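Local atomic coordinates of L544 (Acanthamoeba polyphaga mimivirus, PDB entry 4AMQ), a protein that probably transfers nucleotidyl groups in a metal-dependent reaction, combining a nucleotidyltransferase domain with a helical domain, and is carried in the virion. Residues 42-47 against 87-92; 127-132 against 178-183; 244-249 against 351-356; 298-303 against 336-341. One frame throughout, in Å; residues are numbered along the deposited sequence.

Interaction 1: residues 42-47 against 87-92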
# COMPACT_ATOMS: atom_id res chain seq x y z
N ILE A 42 -6.84 4.44 17.02
CA ILE A 42 -5.87 4.93 16.04
C ILE A 42 -6.28 6.23 15.36
O ILE A 42 -5.44 6.90 14.75
CB ILE A 42 -5.57 3.87 14.96
CG1 ILE A 42 -6.79 3.66 14.05
CG2 ILE A 42 -5.13 2.56 15.60
CD1 ILE A 42 -6.54 2.68 12.91
N LEU A 43 -7.56 6.59 15.46
CA LEU A 43 -8.04 7.83 14.84
C LEU A 43 -7.63 9.06 15.66
O LEU A 43 -7.54 9.00 16.88
CB LEU A 43 -9.56 7.80 14.66
CG LEU A 43 -10.13 6.85 13.60
CD1 LEU A 43 -11.64 6.81 13.69
CD2 LEU A 43 -9.68 7.26 12.21
N VAL A 44 -7.37 10.16 14.97
CA VAL A 44 -7.08 11.43 15.64
C VAL A 44 -8.33 11.96 16.34
O VAL A 44 -8.27 12.41 17.48
CB VAL A 44 -6.54 12.48 14.66
CG1 VAL A 44 -6.43 13.83 15.34
CG2 VAL A 44 -5.20 12.04 14.10
N VAL A 45 -9.46 11.90 15.63
CA VAL A 45 -10.76 12.18 16.23
C VAL A 45 -11.67 10.97 15.98
O VAL A 45 -12.02 10.67 14.84
CB VAL A 45 -11.41 13.45 15.64
CG1 VAL A 45 -12.79 13.68 16.23
CG2 VAL A 45 -10.52 14.65 15.90
N PRO A 46 -12.03 10.26 17.06
CA PRO A 46 -12.77 8.99 16.99
C PRO A 46 -14.24 9.12 16.60
O PRO A 46 -14.83 8.15 16.11
CB PRO A 46 -12.67 8.45 18.42
CG PRO A 46 -11.56 9.23 19.06
CD PRO A 46 -11.62 10.57 18.43
N ASP A 47 -14.82 10.30 16.81
CA ASP A 47 -16.24 10.51 16.54
C ASP A 47 -16.63 10.02 15.15
O ASP A 47 -16.03 10.41 14.15
CB ASP A 47 -16.61 11.99 16.70
CG ASP A 47 -16.23 12.54 18.07
OD1 ASP A 47 -16.02 11.73 19.00
OD2 ASP A 47 -16.14 13.78 18.21
N VAL A 87 1.78 12.87 18.94
CA VAL A 87 2.69 12.41 19.97
C VAL A 87 1.93 11.53 20.97
O VAL A 87 2.42 10.48 21.37
CB VAL A 87 3.37 13.58 20.70
CG1 VAL A 87 4.02 13.11 21.99
CG2 VAL A 87 4.39 14.24 19.79
N ASP A 88 0.74 11.97 21.35
CA ASP A 88 -0.10 11.20 22.27
C ASP A 88 -0.44 9.84 21.67
O ASP A 88 -0.36 8.82 22.35
CB ASP A 88 -1.37 11.97 22.62
CG ASP A 88 -1.09 13.23 23.42
OD1 ASP A 88 0.10 13.57 23.60
OD2 ASP A 88 -2.06 13.88 23.88
N LEU A 89 -0.83 9.83 20.40
CA LEU A 89 -1.12 8.57 19.71
C LEU A 89 0.09 7.64 19.74
O LEU A 89 -0.03 6.47 20.10
CB LEU A 89 -1.56 8.84 18.27
CG LEU A 89 -3.02 9.26 18.09
CD1 LEU A 89 -3.29 9.66 16.64
CD2 LEU A 89 -3.96 8.15 18.53
N ILE A 90 1.24 8.17 19.35
CA ILE A 90 2.46 7.38 19.31
C ILE A 90 2.77 6.75 20.67
O ILE A 90 3.02 5.55 20.76
CB ILE A 90 3.65 8.20 18.80
CG1 ILE A 90 3.41 8.62 17.35
CG2 ILE A 90 4.95 7.41 18.91
CD1 ILE A 90 4.53 9.45 16.74
N ASN A 91 2.73 7.56 21.73
CA ASN A 91 3.03 7.06 23.07
C ASN A 91 2.05 6.00 23.57
O ASN A 91 2.42 5.10 24.31
CB ASN A 91 3.11 8.22 24.08
CG ASN A 91 4.36 9.05 23.92
OD1 ASN A 91 4.34 10.27 24.10
ND2 ASN A 91 5.46 8.40 23.56
N SER A 92 0.79 6.11 23.14
CA SER A 92 -0.23 5.16 23.57
C SER A 92 -0.03 3.80 22.91
O SER A 92 -0.69 2.83 23.28
CB SER A 92 -1.62 5.69 23.23
OG SER A 92 -1.85 5.66 21.83
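L89 reaches out of helix 82-93 and rests its two methyls on the chain where helix 28-42 gives way to a loop. Its CG stands anti to the carbonyl carbon (chi1 -80°), which points the branch at I42, L43 and V44, and the two methyls then divide the work. CD1 takes the V44 side, lying 4.0 Å from V44 CG2 and equally far, 4.0 Å, from I42 O. CD2 covers the next peptide, with L43 O 4.0 Å away. V44 answers with one methyl: CG1 is anti to its backbone N (chi1 172°), leaving CG2, beside that N, to meet the leucine, and the two side chains cross at about a right angle. I42 and L43 point the other way, toward the main sheet, I42 onto F212 and L43 onto I69 and I214, so these two residues offer L89 their carbonyls. Of the two oxygens under L89, I42 O has a weak hydrogen bond from Y201 OH and L43 O a weak one from R85 NH2; R85 NE also bonds V44 O. Near the helix end, S92 OG folds back to L89 O at 2.6 Å; the next residue, F93, belongs to the magnesium site, whose ion is about 10 Å from the side chain of I42. All four touching residues are buried and no hydrogen bond links the two segments, so the join is van der Waals packing of the leucine's methyls on two carbonyl oxygens and the V44 methyl, with R85 supplying the polar tie from helix 82-93 to the loop.

Interaction 2: residues 127-132 against 178-183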
# COMPACT_ATOMS: atom_id res chain seq x y z
N ILE A 127 22.16 13.45 -5.09
CA ILE A 127 21.49 13.05 -3.86
C ILE A 127 20.91 11.64 -3.92
O ILE A 127 20.32 11.16 -2.95
CB ILE A 127 20.42 14.07 -3.41
CG1 ILE A 127 19.79 14.75 -4.62
CG2 ILE A 127 21.04 15.13 -2.52
CD1 ILE A 127 18.97 15.97 -4.27
N LEU A 128 21.08 10.96 -5.05
CA LEU A 128 20.73 9.55 -5.15
C LEU A 128 21.94 8.67 -4.89
O LEU A 128 23.08 9.10 -5.06
CB LEU A 128 20.16 9.22 -6.53
CG LEU A 128 18.77 9.72 -6.90
CD1 LEU A 128 18.87 11.02 -7.65
CD2 LEU A 128 18.04 8.68 -7.74
N LEU A 129 21.69 7.42 -4.48
CA LEU A 129 22.75 6.43 -4.34
C LEU A 129 22.86 5.56 -5.59
O LEU A 129 23.91 5.50 -6.23
CB LEU A 129 22.50 5.55 -3.11
CG LEU A 129 21.12 4.92 -2.96
CD1 LEU A 129 21.19 3.58 -2.23
CD2 LEU A 129 20.17 5.87 -2.25
N ASN A 130 21.75 4.89 -5.93
CA ASN A 130 21.67 4.01 -7.10
C ASN A 130 20.87 4.62 -8.25
O ASN A 130 19.64 4.48 -8.31
CB ASN A 130 21.08 2.66 -6.69
CG ASN A 130 20.84 1.74 -7.87
OD1 ASN A 130 20.68 2.17 -9.01
ND2 ASN A 130 20.79 0.44 -7.59
N PRO A 131 21.56 5.31 -9.17
CA PRO A 131 20.94 5.82 -10.40
C PRO A 131 21.24 4.90 -11.58
O PRO A 131 21.06 5.30 -12.73
CB PRO A 131 21.63 7.17 -10.58
CG PRO A 131 23.02 6.91 -10.08
CD PRO A 131 22.88 5.91 -8.95
N THR A 132 21.69 3.68 -11.30
CA THR A 132 21.82 2.68 -12.34
C THR A 132 20.41 2.28 -12.73
O THR A 132 20.03 2.36 -13.89
CB THR A 132 22.57 1.42 -11.88
OG1 THR A 132 21.64 0.46 -11.37
CG2 THR A 132 23.59 1.77 -10.82
N ILE A 178 16.25 14.37 9.39
CA ILE A 178 17.38 14.68 8.52
C ILE A 178 17.12 14.12 7.12
O ILE A 178 16.85 12.93 6.96
CB ILE A 178 18.70 14.08 9.04
CG1 ILE A 178 18.86 14.32 10.55
CG2 ILE A 178 19.88 14.65 8.28
CD1 ILE A 178 19.33 15.71 10.90
N LEU A 179 17.22 14.99 6.12
CA LEU A 179 17.02 14.58 4.73
C LEU A 179 18.34 14.22 4.07
O LEU A 179 19.41 14.44 4.64
CB LEU A 179 16.33 15.69 3.93
CG LEU A 179 14.84 15.97 4.16
CD1 LEU A 179 14.26 15.10 5.27
CD2 LEU A 179 14.61 17.44 4.46
N ARG A 180 18.26 13.66 2.86
CA ARG A 180 19.45 13.36 2.07
C ARG A 180 20.36 14.57 2.01
O ARG A 180 19.89 15.71 1.95
CB ARG A 180 19.05 12.93 0.66
CG ARG A 180 18.34 11.59 0.56
CD ARG A 180 19.31 10.42 0.67
NE ARG A 180 18.63 9.13 0.54
CZ ARG A 180 18.46 8.50 -0.62
NH1 ARG A 180 18.90 9.04 -1.74
NH2 ARG A 180 17.84 7.32 -0.66
N GLY A 181 21.67 14.33 2.02
CA GLY A 181 22.64 15.40 1.92
C GLY A 181 22.90 16.09 3.25
O GLY A 181 23.77 16.95 3.35
N GLY A 182 22.13 15.72 4.27
CA GLY A 182 22.30 16.28 5.60
C GLY A 182 21.40 17.47 5.89
O GLY A 182 21.59 18.16 6.90
N ILE A 183 20.42 17.71 5.03
CA ILE A 183 19.49 18.82 5.22
C ILE A 183 18.56 18.57 6.40
O ILE A 183 17.96 17.51 6.51
CB ILE A 183 18.64 19.07 3.95
CG1 ILE A 183 19.55 19.22 2.72
CG2 ILE A 183 17.76 20.31 4.13
CD1 ILE A 183 20.62 20.28 2.88
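R180 and I127 make the one hydrogen bond between the two loops. NH1 of R180 donates it to I127 O at 2.8 Å, with a bent N-H...O angle of 139°. The planes agree better than that angle does: the donor lies in the carbonyl plane of I127, and the oxygen sits almost exactly in the guanidinium plane, at its edge. A bend at chi2 (-78°) turns the arginine chain so that NH1 faces the oxygen, while CD passes 3.8 Å from I127 O on the way.

The rest is van der Waals contact. L129 holds its CG between its own backbone N and carbonyl carbon (chi1 50°), and from there its CD2 comes obliquely against the charged guanidinium, a tight 3.2 Å from R180 NH2 and 3.5 Å from R180 CZ; the two side chains cross at about a right angle. At the root of the arginine the contact is aliphatic on both sides, I127 CG2 lying 4.3 Å from R180 CB.

Each loop also has bonds of its own. N130 OD1 receives T132 OG1 at 3.1 Å and also E133 N, at the start of helix 132-135. Across the other loop, L179 is faced by both G182 and I183 in a G1 beta bulge, with L179 N bonded to I183 O at 2.7 Å.

In the fold this is a surface contact. The hairpin of strands 176-178 and 184-186 puts its turn beside the connection between helices 118-125 and 132-135, and the loop that follows strand 99-108 joins in: R111 NH2 bonds R180 O, and F112 packs on I127.

Interaction 3: residues 244-249 against 351-356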
# COMPACT_ATOMS: atom_id res chain seq x y z
N TYR A 244 -3.28 -8.56 -17.24
CA TYR A 244 -4.70 -8.66 -17.58
C TYR A 244 -5.65 -8.59 -16.38
O TYR A 244 -6.80 -8.19 -16.53
CB TYR A 244 -4.96 -9.92 -18.41
CG TYR A 244 -4.27 -9.89 -19.75
CD1 TYR A 244 -4.46 -8.82 -20.62
CD2 TYR A 244 -3.42 -10.91 -20.15
CE1 TYR A 244 -3.82 -8.77 -21.85
CE2 TYR A 244 -2.78 -10.88 -21.37
CZ TYR A 244 -2.99 -9.81 -22.22
OH TYR A 244 -2.35 -9.77 -23.44
N TYR A 245 -5.18 -9.00 -15.21
CA TYR A 245 -5.99 -8.91 -14.01
C TYR A 245 -6.19 -7.46 -13.58
O TYR A 245 -7.30 -7.03 -13.26
CB TYR A 245 -5.37 -9.71 -12.87
CG TYR A 245 -6.10 -9.54 -11.56
CD1 TYR A 245 -7.39 -10.03 -11.39
CD2 TYR A 245 -5.51 -8.88 -10.49
CE1 TYR A 245 -8.06 -9.88 -10.21
CE2 TYR A 245 -6.18 -8.72 -9.29
CZ TYR A 245 -7.46 -9.23 -9.16
OH TYR A 245 -8.13 -9.08 -7.97
N PHE A 246 -5.10 -6.70 -13.58
CA PHE A 246 -5.15 -5.31 -13.16
C PHE A 246 -5.77 -4.41 -14.23
O PHE A 246 -6.22 -3.30 -13.93
CB PHE A 246 -3.76 -4.82 -12.74
CG PHE A 246 -3.24 -5.51 -11.51
CD1 PHE A 246 -3.63 -5.08 -10.25
CD2 PHE A 246 -2.38 -6.59 -11.60
CE1 PHE A 246 -3.16 -5.71 -9.11
CE2 PHE A 246 -1.91 -7.23 -10.47
CZ PHE A 246 -2.30 -6.78 -9.22
N MET A 247 -5.80 -4.89 -15.47
CA MET A 247 -6.43 -4.16 -16.56
C MET A 247 -7.95 -4.27 -16.49
O MET A 247 -8.67 -3.58 -17.20
CB MET A 247 -5.91 -4.65 -17.91
CG MET A 247 -4.42 -4.39 -18.11
SD MET A 247 -3.67 -5.46 -19.36
CE MET A 247 -4.44 -4.84 -20.86
N LEU A 248 -8.45 -5.16 -15.62
CA LEU A 248 -9.88 -5.26 -15.37
C LEU A 248 -10.37 -4.07 -14.55
O LEU A 248 -11.54 -3.70 -14.62
CB LEU A 248 -10.22 -6.56 -14.64
CG LEU A 248 -10.04 -7.89 -15.37
CD1 LEU A 248 -10.32 -9.04 -14.43
CD2 LEU A 248 -10.94 -7.97 -16.59
N PHE A 249 -9.47 -3.48 -13.76
CA PHE A 249 -9.81 -2.35 -12.90
C PHE A 249 -10.25 -1.11 -13.69
O PHE A 249 -11.22 -0.45 -13.32
CB PHE A 249 -8.65 -2.02 -11.95
CG PHE A 249 -8.44 -3.03 -10.86
CD1 PHE A 249 -8.06 -4.33 -11.16
CD2 PHE A 249 -8.62 -2.68 -9.53
CE1 PHE A 249 -7.87 -5.26 -10.14
CE2 PHE A 249 -8.43 -3.60 -8.52
CZ PHE A 249 -8.05 -4.90 -8.83
N ASN A 351 5.29 -14.85 -9.30
CA ASN A 351 4.54 -16.03 -9.71
C ASN A 351 3.03 -15.81 -9.61
O ASN A 351 2.28 -16.19 -10.51
CB ASN A 351 4.97 -17.25 -8.90
CG ASN A 351 4.53 -18.55 -9.53
OD1 ASN A 351 3.84 -19.35 -8.90
ND2 ASN A 351 4.92 -18.77 -10.77
N ILE A 352 2.59 -15.19 -8.52
CA ILE A 352 1.17 -14.94 -8.32
C ILE A 352 0.64 -13.98 -9.37
O ILE A 352 -0.44 -14.18 -9.92
CB ILE A 352 0.88 -14.39 -6.91
CG1 ILE A 352 1.22 -15.44 -5.85
CG2 ILE A 352 -0.59 -13.97 -6.80
CD1 ILE A 352 1.11 -14.94 -4.44
N ASN A 353 1.40 -12.94 -9.66
CA ASN A 353 1.04 -12.01 -10.72
C ASN A 353 0.89 -12.71 -12.05
O ASN A 353 -0.11 -12.54 -12.75
CB ASN A 353 2.09 -10.90 -10.83
CG ASN A 353 1.81 -9.75 -9.90
OD1 ASN A 353 0.93 -8.93 -10.17
ND2 ASN A 353 2.55 -9.68 -8.80
N LYS A 354 1.90 -13.49 -12.42
CA LYS A 354 1.88 -14.22 -13.67
C LYS A 354 0.61 -15.06 -13.77
O LYS A 354 -0.08 -15.03 -14.79
CB LYS A 354 3.12 -15.11 -13.79
CG LYS A 354 3.19 -15.91 -15.08
CD LYS A 354 4.46 -16.74 -15.13
CE LYS A 354 5.69 -15.87 -14.97
NZ LYS A 354 5.72 -14.77 -15.97
N SER A 355 0.32 -15.80 -12.71
CA SER A 355 -0.83 -16.70 -12.70
C SER A 355 -2.17 -15.97 -12.84
O SER A 355 -2.99 -16.34 -13.67
CB SER A 355 -0.83 -17.56 -11.44
OG SER A 355 -1.92 -18.47 -11.44
N VAL A 356 -2.39 -14.94 -12.03
CA VAL A 356 -3.67 -14.25 -12.03
C VAL A 356 -3.91 -13.52 -13.36
O VAL A 356 -5.02 -13.47 -13.86
CB VAL A 356 -3.83 -13.29 -10.84
CG1 VAL A 356 -3.01 -12.02 -11.04
CG2 VAL A 356 -5.30 -12.95 -10.62
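The Y245 ring carries V356 CG2 over one face and F249 CE1 over the other, both off centre toward the rim, with F246 CE2 in its plane at the edge. This is a CH-pi contact between a type I beta turn, Y245 to L248, and the long helix 334-368 of the helical domain: V356 CG2 is 3.9 Å from the Y245 ring centroid, 23° off the ring normal. The F246 ring in turn has Y245 CD2 standing over the centre of one face.

V356 uses both methyls. CG2 is anti to the valine's backbone N and comes nearest to Y245 CG, at 3.6 Å, while CG1 touches Y245 CB at 3.8 Å. The tyrosine swings under them because its CG is anti to its own backbone N (chi1 174°), and its hydroxyl is bonded to I269 O on helix 259-272. One residue beyond V356, N357 OD1 accepts from Y245 N and ties the turn to the long helix.

N353 ND2 bonds back to Y349 O. The amide plane is turned 31° from that of the F246 ring, and its OD1 meets the ring edge without a hydrogen bond, 3.3 Å from F246 CE2.

Interaction 4: residues 298-303 against 336-341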
# COMPACT_ATOMS: atom_id res chain seq x y z
N ASP A 298 8.79 -13.03 14.99
CA ASP A 298 7.45 -13.52 15.30
C ASP A 298 6.40 -13.03 14.30
O ASP A 298 5.50 -13.77 13.93
CB ASP A 298 7.07 -13.13 16.73
CG ASP A 298 5.57 -13.21 16.98
OD1 ASP A 298 5.04 -14.34 17.02
OD2 ASP A 298 4.94 -12.15 17.15
N THR A 299 6.52 -11.78 13.86
CA THR A 299 5.57 -11.24 12.90
C THR A 299 5.85 -11.79 11.51
O THR A 299 4.92 -12.14 10.77
CB THR A 299 5.59 -9.70 12.88
OG1 THR A 299 5.25 -9.21 14.18
CG2 THR A 299 4.59 -9.16 11.86
N ALA A 300 7.13 -11.89 11.15
CA ALA A 300 7.52 -12.45 9.86
C ALA A 300 7.01 -13.88 9.74
O ALA A 300 6.51 -14.29 8.69
CB ALA A 300 9.03 -12.42 9.69
N LYS A 301 7.14 -14.64 10.82
CA LYS A 301 6.71 -16.03 10.84
C LYS A 301 5.20 -16.15 10.70
O LYS A 301 4.71 -17.01 9.97
CB LYS A 301 7.16 -16.72 12.13
CG LYS A 301 6.56 -18.10 12.32
CD LYS A 301 7.00 -18.75 13.63
CE LYS A 301 8.46 -19.12 13.61
NZ LYS A 301 8.83 -19.93 14.80
N SER A 302 4.46 -15.29 11.39
CA SER A 302 3.00 -15.35 11.32
C SER A 302 2.54 -15.08 9.88
O SER A 302 1.63 -15.73 9.38
CB SER A 302 2.36 -14.36 12.31
OG SER A 302 2.48 -13.02 11.86
N ILE A 303 3.18 -14.11 9.23
CA ILE A 303 2.85 -13.79 7.85
C ILE A 303 3.17 -14.96 6.91
O ILE A 303 2.33 -15.34 6.09
CB ILE A 303 3.60 -12.52 7.37
CG1 ILE A 303 2.99 -11.27 8.01
CG2 ILE A 303 3.56 -12.42 5.85
CD1 ILE A 303 3.72 -9.98 7.67
N ASP A 336 18.57 -13.83 9.42
CA ASP A 336 18.88 -14.49 8.16
C ASP A 336 17.64 -15.14 7.57
O ASP A 336 17.43 -15.13 6.36
CB ASP A 336 19.99 -15.53 8.34
CG ASP A 336 21.35 -14.90 8.56
OD1 ASP A 336 21.53 -13.73 8.17
OD2 ASP A 336 22.24 -15.58 9.11
N LYS A 337 16.81 -15.71 8.44
CA LYS A 337 15.55 -16.30 8.05
C LYS A 337 14.59 -15.25 7.46
O LYS A 337 13.98 -15.47 6.41
CB LYS A 337 14.91 -17.00 9.25
CG LYS A 337 13.64 -17.76 8.93
CD LYS A 337 12.99 -18.33 10.19
CE LYS A 337 13.75 -19.52 10.73
NZ LYS A 337 12.98 -20.20 11.82
N ILE A 338 14.47 -14.11 8.14
CA ILE A 338 13.60 -13.02 7.69
C ILE A 338 14.00 -12.54 6.29
O ILE A 338 13.14 -12.32 5.43
CB ILE A 338 13.64 -11.82 8.66
CG1 ILE A 338 13.24 -12.26 10.08
CG2 ILE A 338 12.73 -10.70 8.18
CD1 ILE A 338 13.17 -11.12 11.09
N ILE A 339 15.30 -12.38 6.09
CA ILE A 339 15.87 -11.96 4.82
C ILE A 339 15.64 -12.98 3.70
O ILE A 339 15.21 -12.62 2.61
CB ILE A 339 17.37 -11.69 4.98
CG1 ILE A 339 17.60 -10.50 5.92
CG2 ILE A 339 18.03 -11.45 3.62
CD1 ILE A 339 19.02 -10.38 6.43
N ALA A 340 15.96 -14.24 3.98
CA ALA A 340 15.77 -15.31 2.99
C ALA A 340 14.30 -15.40 2.57
O ALA A 340 14.00 -15.57 1.40
CB ALA A 340 16.25 -16.64 3.54
N TRP A 341 13.41 -15.30 3.55
CA TRP A 341 11.97 -15.26 3.28
C TRP A 341 11.61 -14.09 2.37
O TRP A 341 10.85 -14.24 1.43
CB TRP A 341 11.19 -15.15 4.58
CG TRP A 341 10.97 -16.44 5.27
CD1 TRP A 341 11.04 -17.69 4.73
CD2 TRP A 341 10.64 -16.63 6.66
NE1 TRP A 341 10.77 -18.64 5.69
CE2 TRP A 341 10.53 -18.01 6.87
CE3 TRP A 341 10.43 -15.74 7.73
CZ2 TRP A 341 10.21 -18.54 8.13
CZ3 TRP A 341 10.12 -16.28 8.96
CH2 TRP A 341 10.01 -17.66 9.15
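W341 lays its indole against A300 and K301, joining the long helix 334-368 to helix 297-311. From CB, the first bond sets CG anti to the carbonyl carbon (chi1 -83°), which carries the ring system off the helix toward its neighbour. The benzo side then does the touching, atom by atom: CE3 meets A300 CB at 4.1 Å; CZ3 reaches the main chain, 3.9 Å from K301 N; and CH2, farther out, lies 4.2 Å from K301 CB. The approach to the A300-K301 peptide is oblique to the indole. Over one face sits K337 CG of the tryptophan's own helix, 3.5 Å above the ring plane. On the pyrrole side, NE1 has weak hydrogen bonds to S329 OG and I325 O of helix 319-331.

One turn back, I338 CG1 meets A300 CB at 4.2 Å, so the alanine methyl has both I338 and W341 as partners. The axes of the two short segments come within 10.2 Å and make 37°, more nearly parallel than crossed. Y286 of helix 274-292 closes in on A300 and W341 and bonds I338 O through its hydroxyl.

At the exposed margin, K301 NZ and K337 NZ are 5.1 Å apart, where like charges probably cost a little. The helix pair is thus held by apolar packing on A300 and on the main chain and CB of K301, with no hydrogen bond passing directly between the segments.

Overall arrangement
The four contacts follow one domain after the other. Interactions 1 and 2 come first and belong to the nucleotidyltransferase domain, yet their centres are 32 Å apart: interaction 1 packs beside the main mixed sheet, whereas interaction 2 joins two peripheral loops. Interactions 3 and 4 lie in the helical domain and both use helix 334-368, with centres 26 Å apart; along the chain, both segments of interaction 4 fall between those of interaction 3. Interactions 1 and 3 sit on opposite sides of the chain's centre, their centres about 37 Å apart. No two contacts touch, so each domain is fastened at separate places. The manganese site, D66, D68 and D213 on strands 66-72 and 209-217, lies apart from all four.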